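Local coordinates for glutamate--cysteine ligase GshA (Methylobacillus flagellatus KT, PDB 3K1T), which probably acts as a glutamate–cysteine ligase, joining glutamate to cysteine through a gamma-peptide bond in the pathway to glutathione, at residues Val280-Asp285 and Ser323-Gln328; Gly292-Lys297 and Arg307-Lys312; Gln253-Val258 and Asp301-Asn306; Asn234-Thr239 and Leu327-Tyr332. All coordinates share one frame; numbering follows the deposited sequence.

Interaction 1. Residues Val280-Asp285 and Ser323-Gln328; sequences VIVKAD and SEVILQ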
loop_
_atom_site.group_PDB
_atom_site.type_symbol
_atom_site.label_atom_id
_atom_site.label_comp_id
_atom_site.label_asym_id
_atom_site.label_seq_id
_atom_site.Cartn_x
_atom_site.Cartn_y
_atom_site.Cartn_z
ATOM N N VAL A 280 -9.367 18.161 -33.657
ATOM C CA VAL A 280 -10.481 18.129 -32.722
ATOM C C VAL A 280 -11.156 16.782 -32.782
ATOM O O VAL A 280 -11.314 16.218 -33.864
ATOM C CB VAL A 280 -11.476 19.269 -33.000
ATOM C CG1 VAL A 280 -12.848 19.011 -32.311
ATOM C CG2 VAL A 280 -10.820 20.620 -32.554
ATOM N N ILE A 281 -11.504 16.249 -31.599
ATOM C CA ILE A 281 -12.245 15.014 -31.504
ATOM C C ILE A 281 -13.708 15.438 -31.313
ATOM O O ILE A 281 -14.028 16.188 -30.397
ATOM C CB ILE A 281 -11.800 14.148 -30.320
ATOM C CG1 ILE A 281 -10.287 13.875 -30.368
ATOM C CG2 ILE A 281 -12.575 12.786 -30.275
ATOM C CD1 ILE A 281 -9.753 13.214 -29.061
ATOM N N VAL A 282 -14.571 14.959 -32.201
ATOM C CA VAL A 282 -16.020 15.194 -32.155
ATOM C C VAL A 282 -16.694 13.943 -31.614
ATOM O O VAL A 282 -16.613 12.861 -32.218
ATOM C CB VAL A 282 -16.587 15.566 -33.537
ATOM C CG1 VAL A 282 -18.083 15.959 -33.438
ATOM C CG2 VAL A 282 -15.754 16.704 -34.196
ATOM N N LYS A 283 -17.331 14.092 -30.451
ATOM C CA LYS A 283 -17.974 12.976 -29.747
ATOM C C LYS A 283 -19.513 13.184 -29.729
ATOM O O LYS A 283 -19.986 14.098 -29.068
ATOM C CB LYS A 283 -17.457 12.882 -28.306
ATOM C CG LYS A 283 -15.900 12.847 -28.119
ATOM C CD LYS A 283 -15.459 13.375 -26.692
ATOM C CE LYS A 283 -13.938 13.207 -26.392
ATOM N NZ LYS A 283 -13.636 11.804 -25.805
ATOM N N ALA A 284 -20.266 12.345 -30.447
ATOM C CA ALA A 284 -21.736 12.431 -30.461
ATOM C C ALA A 284 -22.239 11.441 -29.407
ATOM O O ALA A 284 -22.067 10.230 -29.587
ATOM C CB ALA A 284 -22.290 12.072 -31.837
ATOM N N ASP A 285 -22.805 11.944 -28.318
ATOM C CA ASP A 285 -23.290 11.107 -27.210
ATOM C C ASP A 285 -24.781 10.766 -27.368
ATOM O O ASP A 285 -25.616 11.659 -27.324
ATOM C CB ASP A 285 -23.119 11.824 -25.886
ATOM C CG ASP A 285 -23.638 10.985 -24.684
ATOM O OD1 ASP A 285 -23.692 9.744 -24.774
ATOM O OD2 ASP A 285 -23.976 11.595 -23.658
ATOM N N SER A 323 -27.897 13.382 -27.772
ATOM C CA SER A 323 -28.365 14.422 -26.872
ATOM C C SER A 323 -27.338 15.534 -26.602
ATOM O O SER A 323 -27.685 16.593 -26.056
ATOM C CB SER A 323 -28.816 13.813 -25.556
ATOM O OG SER A 323 -27.713 13.225 -24.877
ATOM N N GLU A 324 -26.087 15.303 -26.990
ATOM C CA GLU A 324 -25.028 16.267 -26.758
ATOM C C GLU A 324 -23.904 15.908 -27.700
ATOM O O GLU A 324 -23.676 14.731 -27.974
ATOM C CB GLU A 324 -24.486 16.206 -25.318
ATOM C CG GLU A 324 -23.455 17.332 -24.995
ATOM C CD GLU A 324 -22.977 17.343 -23.513
ATOM O OE1 GLU A 324 -22.646 16.268 -22.940
ATOM O OE2 GLU A 324 -22.931 18.447 -22.936
ATOM N N VAL A 325 -23.224 16.930 -28.190
ATOM C CA VAL A 325 -21.992 16.744 -28.980
ATOM C C VAL A 325 -20.892 17.466 -28.226
ATOM O O VAL A 325 -21.030 18.654 -27.929
ATOM C CB VAL A 325 -22.113 17.280 -30.424
ATOM C CG1 VAL A 325 -20.800 17.114 -31.186
ATOM C CG2 VAL A 325 -23.305 16.606 -31.203
ATOM N N ILE A 326 -19.827 16.731 -27.899
ATOM C CA ILE A 326 -18.671 17.289 -27.212
ATOM C C ILE A 326 -17.531 17.401 -28.219
ATOM O O ILE A 326 -17.248 16.451 -28.955
ATOM C CB ILE A 326 -18.230 16.388 -26.002
ATOM C CG1 ILE A 326 -19.385 16.238 -25.009
ATOM C CG2 ILE A 326 -16.993 17.026 -25.282
ATOM C CD1 ILE A 326 -19.336 15.011 -24.130
ATOM N N LEU A 327 -16.924 18.583 -28.265
ATOM C CA LEU A 327 -15.772 18.841 -29.110
ATOM C C LEU A 327 -14.573 19.015 -28.206
ATOM O O LEU A 327 -14.595 19.851 -27.316
ATOM C CB LEU A 327 -16.004 20.111 -29.926
ATOM C CG LEU A 327 -17.193 20.038 -30.883
ATOM C CD1 LEU A 327 -18.486 20.445 -30.183
ATOM C CD2 LEU A 327 -16.933 20.910 -32.133
ATOM N N GLN A 328 -13.537 18.201 -28.398
ATOM C CA GLN A 328 -12.360 18.303 -27.536
ATOM C C GLN A 328 -11.085 18.499 -28.375
ATOM O O GLN A 328 -10.911 17.870 -29.401
ATOM C CB GLN A 328 -12.216 17.066 -26.654
ATOM C CG GLN A 328 -11.154 17.236 -25.537
ATOM C CD GLN A 328 -10.900 15.968 -24.736
ATOM O OE1 GLN A 328 -10.863 14.867 -25.289
ATOM N NE2 GLN A 328 -10.740 16.126 -23.411
HETATM O O HOH W 1 -10.875 12.202 -25.052
HETATM O O HOH W 2 -24.022 13.951 -22.627
#

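Interaction 2. Residues Gly292-Lys297 and Arg307-Lys312; sequences GIMTVK and RKQRNK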
loop_
_atom_site.group_PDB
_atom_site.type_symbol
_atom_site.label_atom_id
_atom_site.label_comp_id
_atom_site.label_asym_id
_atom_site.label_seq_id
_atom_site.Cartn_x
_atom_site.Cartn_y
_atom_site.Cartn_z
ATOM N N GLY A 292 -20.643 8.118 -31.035
ATOM C CA GLY A 292 -19.962 8.117 -32.333
ATOM C C GLY A 292 -18.821 9.134 -32.242
ATOM O O GLY A 292 -19.008 10.214 -31.675
ATOM N N ILE A 293 -17.655 8.771 -32.778
ATOM C CA ILE A 293 -16.460 9.610 -32.661
ATOM C C ILE A 293 -15.787 9.794 -34.024
ATOM O O ILE A 293 -15.668 8.852 -34.817
ATOM C CB ILE A 293 -15.439 8.994 -31.690
ATOM C CG1 ILE A 293 -16.044 8.819 -30.295
ATOM C CG2 ILE A 293 -14.152 9.847 -31.621
ATOM C CD1 ILE A 293 -15.289 7.805 -29.445
HETATM N N MSE A 294 -15.360 11.021 -34.305
HETATM C CA MSE A 294 -14.532 11.312 -35.495
HETATM C C MSE A 294 -13.541 12.412 -35.133
HETATM O O MSE A 294 -13.789 13.193 -34.205
HETATM C CB MSE A 294 -15.379 11.739 -36.699
HETATM C CG MSE A 294 -16.140 13.015 -36.527
HETATM SE SE MSE A 294 -17.282 13.490 -38.069
HETATM C CE MSE A 294 -15.900 13.915 -39.444
ATOM N N THR A 295 -12.440 12.498 -35.883
ATOM C CA THR A 295 -11.470 13.588 -35.683
ATOM C C THR A 295 -11.507 14.480 -36.901
ATOM O O THR A 295 -11.700 14.017 -38.015
ATOM C CB THR A 295 -10.011 13.096 -35.423
ATOM O OG1 THR A 295 -9.606 12.221 -36.466
ATOM C CG2 THR A 295 -9.901 12.350 -34.049
ATOM N N VAL A 296 -11.311 15.773 -36.670
ATOM C CA VAL A 296 -11.321 16.759 -37.727
ATOM C C VAL A 296 -10.146 17.714 -37.587
ATOM O O VAL A 296 -9.651 17.956 -36.482
ATOM C CB VAL A 296 -12.663 17.572 -37.761
ATOM C CG1 VAL A 296 -13.862 16.642 -38.039
ATOM C CG2 VAL A 296 -12.879 18.375 -36.504
ATOM N N LYS A 297 -9.698 18.242 -38.722
ATOM C CA LYS A 297 -8.648 19.273 -38.749
ATOM C C LYS A 297 -9.147 20.605 -39.312
ATOM O O LYS A 297 -8.415 21.565 -39.341
ATOM C CB LYS A 297 -7.453 18.772 -39.553
ATOM C CG LYS A 297 -6.684 17.646 -38.837
ATOM C CD LYS A 297 -5.535 17.152 -39.671
ATOM C CE LYS A 297 -4.516 16.377 -38.834
ATOM N NZ LYS A 297 -3.306 15.919 -39.628
ATOM N N ARG A 307 -22.269 9.154 -46.227
ATOM C CA ARG A 307 -23.245 8.223 -45.655
ATOM C C ARG A 307 -22.705 7.508 -44.427
ATOM O O ARG A 307 -23.385 7.441 -43.388
ATOM C CB ARG A 307 -23.694 7.179 -46.695
ATOM C CG ARG A 307 -24.849 6.272 -46.218
ATOM C CD ARG A 307 -25.159 5.134 -47.210
ATOM N NE ARG A 307 -23.946 4.344 -47.471
ATOM C CZ ARG A 307 -23.423 3.415 -46.655
ATOM N NH1 ARG A 307 -24.008 3.099 -45.495
ATOM N NH2 ARG A 307 -22.296 2.790 -47.007
ATOM N N LYS A 308 -21.487 6.970 -44.534
ATOM C CA LYS A 308 -20.896 6.232 -43.423
ATOM C C LYS A 308 -20.666 7.129 -42.200
ATOM O O LYS A 308 -20.935 6.722 -41.060
ATOM C CB LYS A 308 -19.587 5.564 -43.852
ATOM C CG LYS A 308 -18.788 4.995 -42.695
ATOM N N GLN A 309 -20.188 8.346 -42.440
ATOM C CA GLN A 309 -19.962 9.311 -41.358
ATOM C C GLN A 309 -21.282 9.736 -40.685
ATOM O O GLN A 309 -21.352 9.867 -39.472
ATOM C CB GLN A 309 -19.268 10.558 -41.883
ATOM C CG GLN A 309 -17.798 10.368 -42.262
ATOM C CD GLN A 309 -17.271 11.563 -43.028
ATOM O OE1 GLN A 309 -17.918 12.062 -43.957
ATOM N NE2 GLN A 309 -16.108 12.058 -42.611
ATOM N N ARG A 310 -22.311 9.960 -41.482
ATOM C CA ARG A 310 -23.638 10.311 -40.952
ATOM C C ARG A 310 -24.157 9.211 -40.050
ATOM O O ARG A 310 -24.634 9.487 -38.940
ATOM C CB ARG A 310 -24.636 10.595 -42.067
ATOM C CG ARG A 310 -24.320 11.862 -42.860
ATOM C CD ARG A 310 -25.475 12.278 -43.765
ATOM N NE ARG A 310 -25.924 11.194 -44.650
ATOM C CZ ARG A 310 -25.562 11.031 -45.926
ATOM N NH1 ARG A 310 -24.719 11.869 -46.525
ATOM N NH2 ARG A 310 -26.044 10.006 -46.621
ATOM N N ASN A 311 -24.036 7.963 -40.511
ATOM C CA ASN A 311 -24.448 6.806 -39.698
ATOM C C ASN A 311 -23.652 6.662 -38.418
ATOM O O ASN A 311 -24.217 6.330 -37.365
ATOM C CB ASN A 311 -24.328 5.501 -40.498
ATOM C CG ASN A 311 -25.337 5.418 -41.640
ATOM O OD1 ASN A 311 -26.389 6.050 -41.590
ATOM N ND2 ASN A 311 -25.020 4.625 -42.670
ATOM N N LYS A 312 -22.339 6.891 -38.499
ATOM C CA LYS A 312 -21.498 6.812 -37.321
ATOM C C LYS A 312 -21.865 7.873 -36.275
ATOM O O LYS A 312 -21.985 7.590 -35.067
ATOM C CB LYS A 312 -20.004 6.973 -37.706
ATOM C CG LYS A 312 -19.076 6.930 -36.513
ATOM C CD LYS A 312 -17.578 6.801 -36.898
ATOM C CE LYS A 312 -17.080 7.991 -37.668
ATOM N NZ LYS A 312 -15.578 8.146 -37.539
#

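Interaction 3. Residues Gln253-Val258 and Asp301-Asn306; sequences QLAEKV and DVRDLN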
loop_
_atom_site.group_PDB
_atom_site.type_symbol
_atom_site.label_atom_id
_atom_site.label_comp_id
_atom_site.label_asym_id
_atom_site.label_seq_id
_atom_site.Cartn_x
_atom_site.Cartn_y
_atom_site.Cartn_z
ATOM N N GLN A 253 -23.749 25.538 -37.082
ATOM C CA GLN A 253 -23.545 25.553 -35.627
ATOM C C GLN A 253 -22.293 24.739 -35.273
ATOM O O GLN A 253 -21.383 25.226 -34.623
ATOM C CB GLN A 253 -24.776 24.902 -34.934
ATOM C CG GLN A 253 -24.579 24.421 -33.484
ATOM C CD GLN A 253 -25.229 25.360 -32.490
ATOM O OE1 GLN A 253 -25.155 26.609 -32.656
ATOM N NE2 GLN A 253 -25.929 24.791 -31.481
ATOM N N LEU A 254 -22.252 23.510 -35.750
ATOM C CA LEU A 254 -21.124 22.619 -35.465
ATOM C C LEU A 254 -19.807 23.153 -36.067
ATOM O O LEU A 254 -18.777 23.173 -35.386
ATOM C CB LEU A 254 -21.419 21.221 -35.980
ATOM C CG LEU A 254 -20.456 20.101 -35.559
ATOM C CD1 LEU A 254 -20.275 20.008 -34.061
ATOM C CD2 LEU A 254 -20.958 18.747 -36.111
ATOM N N ALA A 255 -19.861 23.582 -37.331
ATOM C CA ALA A 255 -18.699 24.116 -38.046
ATOM C C ALA A 255 -18.106 25.309 -37.313
ATOM O O ALA A 255 -16.869 25.434 -37.215
ATOM C CB ALA A 255 -19.053 24.493 -39.522
ATOM N N GLU A 256 -18.969 26.182 -36.802
ATOM C CA GLU A 256 -18.516 27.398 -36.138
ATOM C C GLU A 256 -17.796 27.020 -34.847
ATOM O O GLU A 256 -16.804 27.626 -34.491
ATOM C CB GLU A 256 -19.689 28.341 -35.801
ATOM C CG GLU A 256 -20.272 29.079 -37.024
ATOM C CD GLU A 256 -21.690 29.684 -36.812
ATOM O OE1 GLU A 256 -22.353 29.467 -35.740
ATOM O OE2 GLU A 256 -22.133 30.389 -37.760
ATOM N N LYS A 257 -18.333 26.043 -34.140
ATOM C CA LYS A 257 -17.696 25.616 -32.891
ATOM C C LYS A 257 -16.366 24.918 -33.134
ATOM O O LYS A 257 -15.436 25.113 -32.359
ATOM C CB LYS A 257 -18.626 24.767 -32.061
ATOM C CG LYS A 257 -19.732 25.632 -31.416
ATOM C CD LYS A 257 -20.754 24.792 -30.768
ATOM C CE LYS A 257 -21.938 25.646 -30.307
ATOM N NZ LYS A 257 -21.610 26.175 -29.003
ATOM N N VAL A 258 -16.276 24.144 -34.206
ATOM C CA VAL A 258 -15.000 23.525 -34.599
ATOM C C VAL A 258 -13.978 24.601 -34.922
ATOM O O VAL A 258 -12.857 24.537 -34.434
ATOM C CB VAL A 258 -15.160 22.503 -35.746
ATOM C CG1 VAL A 258 -13.764 22.075 -36.344
ATOM C CG2 VAL A 258 -15.982 21.315 -35.258
ATOM N N ASP A 301 -14.354 19.732 -42.522
ATOM C CA ASP A 301 -14.463 18.311 -42.259
ATOM C C ASP A 301 -15.799 17.905 -41.625
ATOM O O ASP A 301 -16.159 16.738 -41.701
ATOM C CB ASP A 301 -13.324 17.815 -41.334
ATOM C CG ASP A 301 -11.953 17.857 -41.992
ATOM O OD1 ASP A 301 -11.869 17.917 -43.230
ATOM O OD2 ASP A 301 -10.949 17.843 -41.266
ATOM N N VAL A 302 -16.537 18.821 -41.008
ATOM C CA VAL A 302 -17.876 18.456 -40.505
ATOM C C VAL A 302 -19.032 18.803 -41.455
ATOM O O VAL A 302 -20.192 18.489 -41.158
ATOM C CB VAL A 302 -18.161 19.000 -39.072
ATOM C CG1 VAL A 302 -17.127 18.447 -38.083
ATOM C CG2 VAL A 302 -18.222 20.525 -39.012
ATOM N N ARG A 303 -18.721 19.445 -42.582
ATOM C CA ARG A 303 -19.712 19.807 -43.578
ATOM C C ARG A 303 -19.863 18.682 -44.597
ATOM O O ARG A 303 -18.892 18.033 -44.994
ATOM C CB ARG A 303 -19.306 21.082 -44.304
ATOM C CG ARG A 303 -19.304 22.301 -43.435
ATOM C CD ARG A 303 -18.881 23.548 -44.177
ATOM N NE ARG A 303 -19.222 24.734 -43.390
ATOM C CZ ARG A 303 -18.358 25.595 -42.863
ATOM N NH1 ARG A 303 -17.040 25.485 -43.055
ATOM N NH2 ARG A 303 -18.828 26.618 -42.157
ATOM N N ASP A 304 -21.106 18.457 -44.999
ATOM C CA ASP A 304 -21.427 17.539 -46.098
ATOM C C ASP A 304 -20.859 16.139 -45.855
ATOM O O ASP A 304 -20.177 15.565 -46.710
ATOM C CB ASP A 304 -20.925 18.131 -47.433
ATOM C CG ASP A 304 -21.672 17.582 -48.628
ATOM O OD1 ASP A 304 -22.864 17.204 -48.479
ATOM O OD2 ASP A 304 -21.066 17.517 -49.715
ATOM N N LEU A 305 -21.109 15.607 -44.654
ATOM C CA LEU A 305 -20.608 14.287 -44.276
ATOM C C LEU A 305 -21.107 13.227 -45.229
ATOM O O LEU A 305 -22.240 13.307 -45.737
ATOM C CB LEU A 305 -21.111 13.925 -42.871
ATOM C CG LEU A 305 -20.668 14.788 -41.701
ATOM C CD1 LEU A 305 -21.338 14.265 -40.451
ATOM C CD2 LEU A 305 -19.159 14.769 -41.568
ATOM N N ASN A 306 -20.316 12.191 -45.444
ATOM C CA ASN A 306 -20.800 11.094 -46.286
ATOM C C ASN A 306 -21.684 10.108 -45.503
ATOM O O ASN A 306 -21.843 10.217 -44.264
ATOM C CB ASN A 306 -19.631 10.398 -46.994
ATOM C CG ASN A 306 -18.700 9.704 -46.040
ATOM O OD1 ASN A 306 -19.127 9.074 -45.069
ATOM N ND2 ASN A 306 -17.398 9.809 -46.312
#

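Interaction 4. Residues Asn234-Thr239 and Leu327-Tyr332; sequences NPYFDT and LQEGVY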
loop_
_atom_site.group_PDB
_atom_site.type_symbol
_atom_site.label_atom_id
_atom_site.label_comp_id
_atom_site.label_asym_id
_atom_site.label_seq_id
_atom_site.Cartn_x
_atom_site.Cartn_y
_atom_site.Cartn_z
ATOM N N ASN A 234 -4.454 20.197 -19.675
ATOM C CA ASN A 234 -5.895 20.171 -19.904
ATOM C C ASN A 234 -6.277 20.525 -21.346
ATOM O O ASN A 234 -6.013 21.630 -21.790
ATOM C CB ASN A 234 -6.554 21.150 -18.923
ATOM C CG ASN A 234 -8.073 20.996 -18.858
ATOM O OD1 ASN A 234 -8.655 20.071 -19.451
ATOM N ND2 ASN A 234 -8.708 21.905 -18.157
ATOM N N PRO A 235 -6.929 19.598 -22.071
ATOM C CA PRO A 235 -7.370 19.998 -23.427
ATOM C C PRO A 235 -8.546 20.983 -23.372
ATOM O O PRO A 235 -9.427 20.850 -22.504
ATOM C CB PRO A 235 -7.829 18.664 -24.062
ATOM C CG PRO A 235 -7.316 17.571 -23.144
ATOM C CD PRO A 235 -7.299 18.207 -21.771
ATOM N N TYR A 236 -8.591 21.938 -24.303
ATOM C CA TYR A 236 -9.770 22.791 -24.444
ATOM C C TYR A 236 -10.944 21.922 -24.884
ATOM O O TYR A 236 -10.769 20.874 -25.530
ATOM C CB TYR A 236 -9.541 23.861 -25.522
ATOM C CG TYR A 236 -8.555 24.956 -25.182
ATOM C CD1 TYR A 236 -8.651 25.666 -23.988
ATOM C CD2 TYR A 236 -7.536 25.296 -26.075
ATOM C CE1 TYR A 236 -7.763 26.705 -23.696
ATOM C CE2 TYR A 236 -6.674 26.320 -25.816
ATOM C CZ TYR A 236 -6.783 27.032 -24.630
ATOM O OH TYR A 236 -5.908 28.055 -24.365
ATOM N N PHE A 237 -12.148 22.361 -24.564
ATOM C CA PHE A 237 -13.343 21.712 -25.117
ATOM C C PHE A 237 -14.523 22.682 -25.284
ATOM O O PHE A 237 -14.544 23.792 -24.750
ATOM C CB PHE A 237 -13.745 20.481 -24.281
ATOM C CG PHE A 237 -14.538 20.804 -23.044
ATOM C CD1 PHE A 237 -13.912 21.272 -21.905
ATOM C CD2 PHE A 237 -15.921 20.656 -23.030
ATOM C CE1 PHE A 237 -14.641 21.616 -20.761
ATOM C CE2 PHE A 237 -16.658 21.004 -21.880
ATOM C CZ PHE A 237 -16.012 21.484 -20.757
ATOM N N ASP A 238 -15.518 22.214 -26.003
ATOM C CA ASP A 238 -16.811 22.949 -26.131
ATOM C C ASP A 238 -17.912 21.901 -26.352
ATOM O O ASP A 238 -17.617 20.715 -26.568
ATOM C CB ASP A 238 -16.694 23.951 -27.286
ATOM C CG ASP A 238 -17.820 25.020 -27.298
ATOM O OD1 ASP A 238 -18.592 25.134 -26.318
ATOM O OD2 ASP A 238 -17.915 25.725 -28.333
ATOM N N THR A 239 -19.176 22.326 -26.320
ATOM C CA THR A 239 -20.280 21.417 -26.515
ATOM C C THR A 239 -21.358 22.055 -27.389
ATOM O O THR A 239 -21.427 23.286 -27.543
ATOM C CB THR A 239 -20.979 21.060 -25.176
ATOM O OG1 THR A 239 -21.521 22.256 -24.625
ATOM C CG2 THR A 239 -20.050 20.427 -24.174
ATOM N N LEU A 327 -16.924 18.583 -28.265
ATOM C CA LEU A 327 -15.772 18.841 -29.110
ATOM C C LEU A 327 -14.573 19.015 -28.206
ATOM O O LEU A 327 -14.595 19.851 -27.316
ATOM C CB LEU A 327 -16.004 20.111 -29.926
ATOM C CG LEU A 327 -17.193 20.038 -30.883
ATOM C CD1 LEU A 327 -18.486 20.445 -30.183
ATOM C CD2 LEU A 327 -16.933 20.910 -32.133
ATOM N N GLN A 328 -13.537 18.201 -28.398
ATOM C CA GLN A 328 -12.360 18.303 -27.536
ATOM C C GLN A 328 -11.085 18.499 -28.375
ATOM O O GLN A 328 -10.911 17.870 -29.401
ATOM C CB GLN A 328 -12.216 17.066 -26.654
ATOM C CG GLN A 328 -11.154 17.236 -25.537
ATOM C CD GLN A 328 -10.900 15.968 -24.736
ATOM O OE1 GLN A 328 -10.863 14.867 -25.289
ATOM N NE2 GLN A 328 -10.740 16.126 -23.411
ATOM N N GLU A 329 -10.204 19.373 -27.898
ATOM C CA GLU A 329 -8.847 19.469 -28.412
ATOM C C GLU A 329 -8.195 18.082 -28.396
ATOM O O GLU A 329 -8.154 17.431 -27.350
ATOM C CB GLU A 329 -8.044 20.436 -27.540
ATOM C CG GLU A 329 -6.513 20.381 -27.736
ATOM C CD GLU A 329 -5.742 21.211 -26.728
ATOM O OE1 GLU A 329 -6.340 22.123 -26.085
ATOM O OE2 GLU A 329 -4.506 20.971 -26.605
ATOM N N GLY A 330 -7.728 17.639 -29.547
ATOM C CA GLY A 330 -6.980 16.390 -29.656
ATOM C C GLY A 330 -5.561 16.592 -29.139
ATOM O O GLY A 330 -4.997 17.676 -29.324
ATOM N N VAL A 331 -5.018 15.580 -28.462
ATOM C CA VAL A 331 -3.644 15.634 -27.897
ATOM C C VAL A 331 -2.837 14.571 -28.603
ATOM O O VAL A 331 -3.299 13.452 -28.780
ATOM C CB VAL A 331 -3.668 15.379 -26.385
ATOM C CG1 VAL A 331 -2.226 15.492 -25.776
ATOM C CG2 VAL A 331 -4.653 16.378 -25.700
ATOM N N TYR A 332 -1.650 14.927 -29.060
ATOM C CA TYR A 332 -0.753 13.984 -29.734
ATOM C C TYR A 332 -0.063 13.120 -28.705
ATOM O O TYR A 332 0.164 13.555 -27.553
ATOM C CB TYR A 332 0.312 14.740 -30.546
ATOM C CG TYR A 332 -0.239 15.306 -31.828
ATOM C CD1 TYR A 332 -0.263 14.544 -32.985
ATOM C CD2 TYR A 332 -0.729 16.608 -31.875
ATOM C CE1 TYR A 332 -0.791 15.046 -34.172
ATOM C CE2 TYR A 332 -1.265 17.130 -33.058
ATOM C CZ TYR A 332 -1.302 16.336 -34.203
ATOM O OH TYR A 332 -1.816 16.841 -35.388
HETATM O O HOH W 3 -11.116 18.804 -22.092
#

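Interaction 1. Residues Val280-Asp285 and Ser323-Gln328
I281, K283 and D285 pair with Q328, I326 and E324 through the backbone hydrogen bonds of two antiparallel neighbours in the middle of a four-stranded sheet. Five of these bonds join the paired residues, and I281 N to Q328 O, at 2.8 Å, is nearly straight (168°). A sixth, S323 N to D285 O at 2.9 Å, carries the pairing just beyond the strand end. Two waters bridge side chains on the face that bears K283 and Q328. One accepts from K283 NZ at 2.9 Å and donates to Q328 OE1; the bend at the last torsion of K283 (chi4 -86°) turns the ammonium to it. The other donates to D285 OD2 and E324 OE1, while K208 forms a salt bridge with D285 and S209 bonds to E324. Between the waters, K283 CD passes 4.2 Å from I326 CB. The other face is apolar: V282 CG1 meets V325 CG1 diagonally at 3.7 Å, and V280 CG1 lies 4.1 Å from L327 CB. One face is apolar under helix 251-272, while the other mixes I281 and I326 with polar ends and is touched by F212 of helix 210-226; there water and K208 would ease the repulsion between the D285 and E324 carboxylates.

Interaction 2. Residues Gly292-Lys297 and Arg307-Lys312
K312 reaches I293 O because its chain starts with CG anti to the backbone N and then bends at chi3 (64°), which brings NZ to the outer end of the I293 carbonyl. M294, a selenomethionine, has CG between its own N and carbonyl carbon (chi1 64°), and a second bend at chi3 brings CE up to Q309. K312 NZ donates to I293 O at 2.8 Å. NZ stands 18° out of the carbonyl plane, and CE of the same lysine lies 3.3 Å from I293 O. M294 CB is 3.7 Å from K312 NZ. Q309 crosses the selenomethionine at about a right angle, its NE2 3.7 Å from M294 CE; the other amide atom, OE1, accepts from N306 N at the start of the helix. At the backbone of K312, G292 CA makes a CH-O contact with K312 O at 3.4 Å, an approach that leaves no room for a CB on G292. The one hydrogen bond between edge strand 291-296 and helix 307-314 is thus a charged one to a main-chain oxygen, supplemented by the G292 contact and M294 against Q309, and the carbonyl dipole should help to stabilise the ammonium.

Interaction 3. Residues Gln253-Val258 and Asp301-Asn306
A255 and V302 bring the two backbones to 6.2 Å between CA atoms, where one turn of helix 251-272 meets the irregular loop 301-306. This is helix-on-loop packing in a two-layer alpha+beta arrangement: the helix packs on one face of the four-stranded antiparallel sheet, and the loop leads from its edge strand 291-296 to helix 307-314. No hydrogen bond crosses between the segments. V302 is the central apolar side chain and touches three helix residues. Its CG1 is anti to its carbonyl carbon (chi1 -60°), which puts CG2 down on the helix backbone, 3.7 Å from A255 CA, while CG1 lies 4.2 Å from V258 CG2. V258 and V302 run past each other in opposite senses. L254 comes in obliquely, CD2 4.1 Å from V302 CB, and on its other side this leucine meets V325 and L327 of the sheet, so it is shared between loop and sheet. R303 then lies over the small side chain of A255. Its guanidinium is held by salt bridges, NH1 to D300 and NH2 to E252, the latter on the same helix, and these should fix its rotation. At the loop's far end N306 is the N-cap of the following helix. A255 CB sits 3.3 Å above the guanidinium plane, toward its rim, and 3.4 Å from R303 NH2.

Interaction 4. Residues Asn234-Thr239 and Leu327-Tyr332
The ring of Y236 and the carboxylate of E329 meet obliquely, their planes 52° apart, with E329 OE1 3.4 Å from Y236 CD2. This lies where antiparallel strands 237-241 and 324-329 pair at one margin of the four-stranded sheet. Around the tyrosine ring, K264 makes a cation-pi contact and W231 meets it with its own ring. E329 OE1 also accepts the backbone N of Y236, which approaches from above the carboxylate plane, 41° out of it, in an almost straight bond (174°). The glutamate gets there with CG anti to its backbone N and the chain extended. W231 NE1 is a second donor to OE1 and K56 forms a salt bridge with OE2, so the acid is gripped through both oxygens and is probably ionised. E329 N returns a bond to Y236 O. Farther along, D238 and L327 exchange a pair of backbone bonds, and F237, the non-hydrogen-bonded partner of Q328, has its CB 3.2 Å from L327 O. P235 closes the other end: its CB lies 3.5 Å from E329 O, and its CG meets V331 CG2 at about a right angle, 3.9 Å away. Over the proline, a water donates to P235 O at 2.7 Å and accepts from Q328 NE2 at 3.0 Å.

Overall arrangement
From the N-terminal side, the chain enters at 234-239, runs through helix 251-272, then strands 280-285 and 291-296, loop 301-306 and helix 307-314, and returns along strand 324-329. Interaction 4 closes the widest loop, from 234-239 to 327-332, and the segments of interactions 2 and 3 fall within it. Interaction 1 closes a shorter loop that encloses interaction 2, whose own connection is shorter still. Interaction 3 crosses both interactions 1 and 2, since its segments alternate with theirs. Interactions 1 and 4 share L327 and Q328, making 324-329 an inner strand; interaction 2 ties helix 307-314 to the outer strand 291-296, and interaction 3 ties helix 251-272 to loop 301-306 between them.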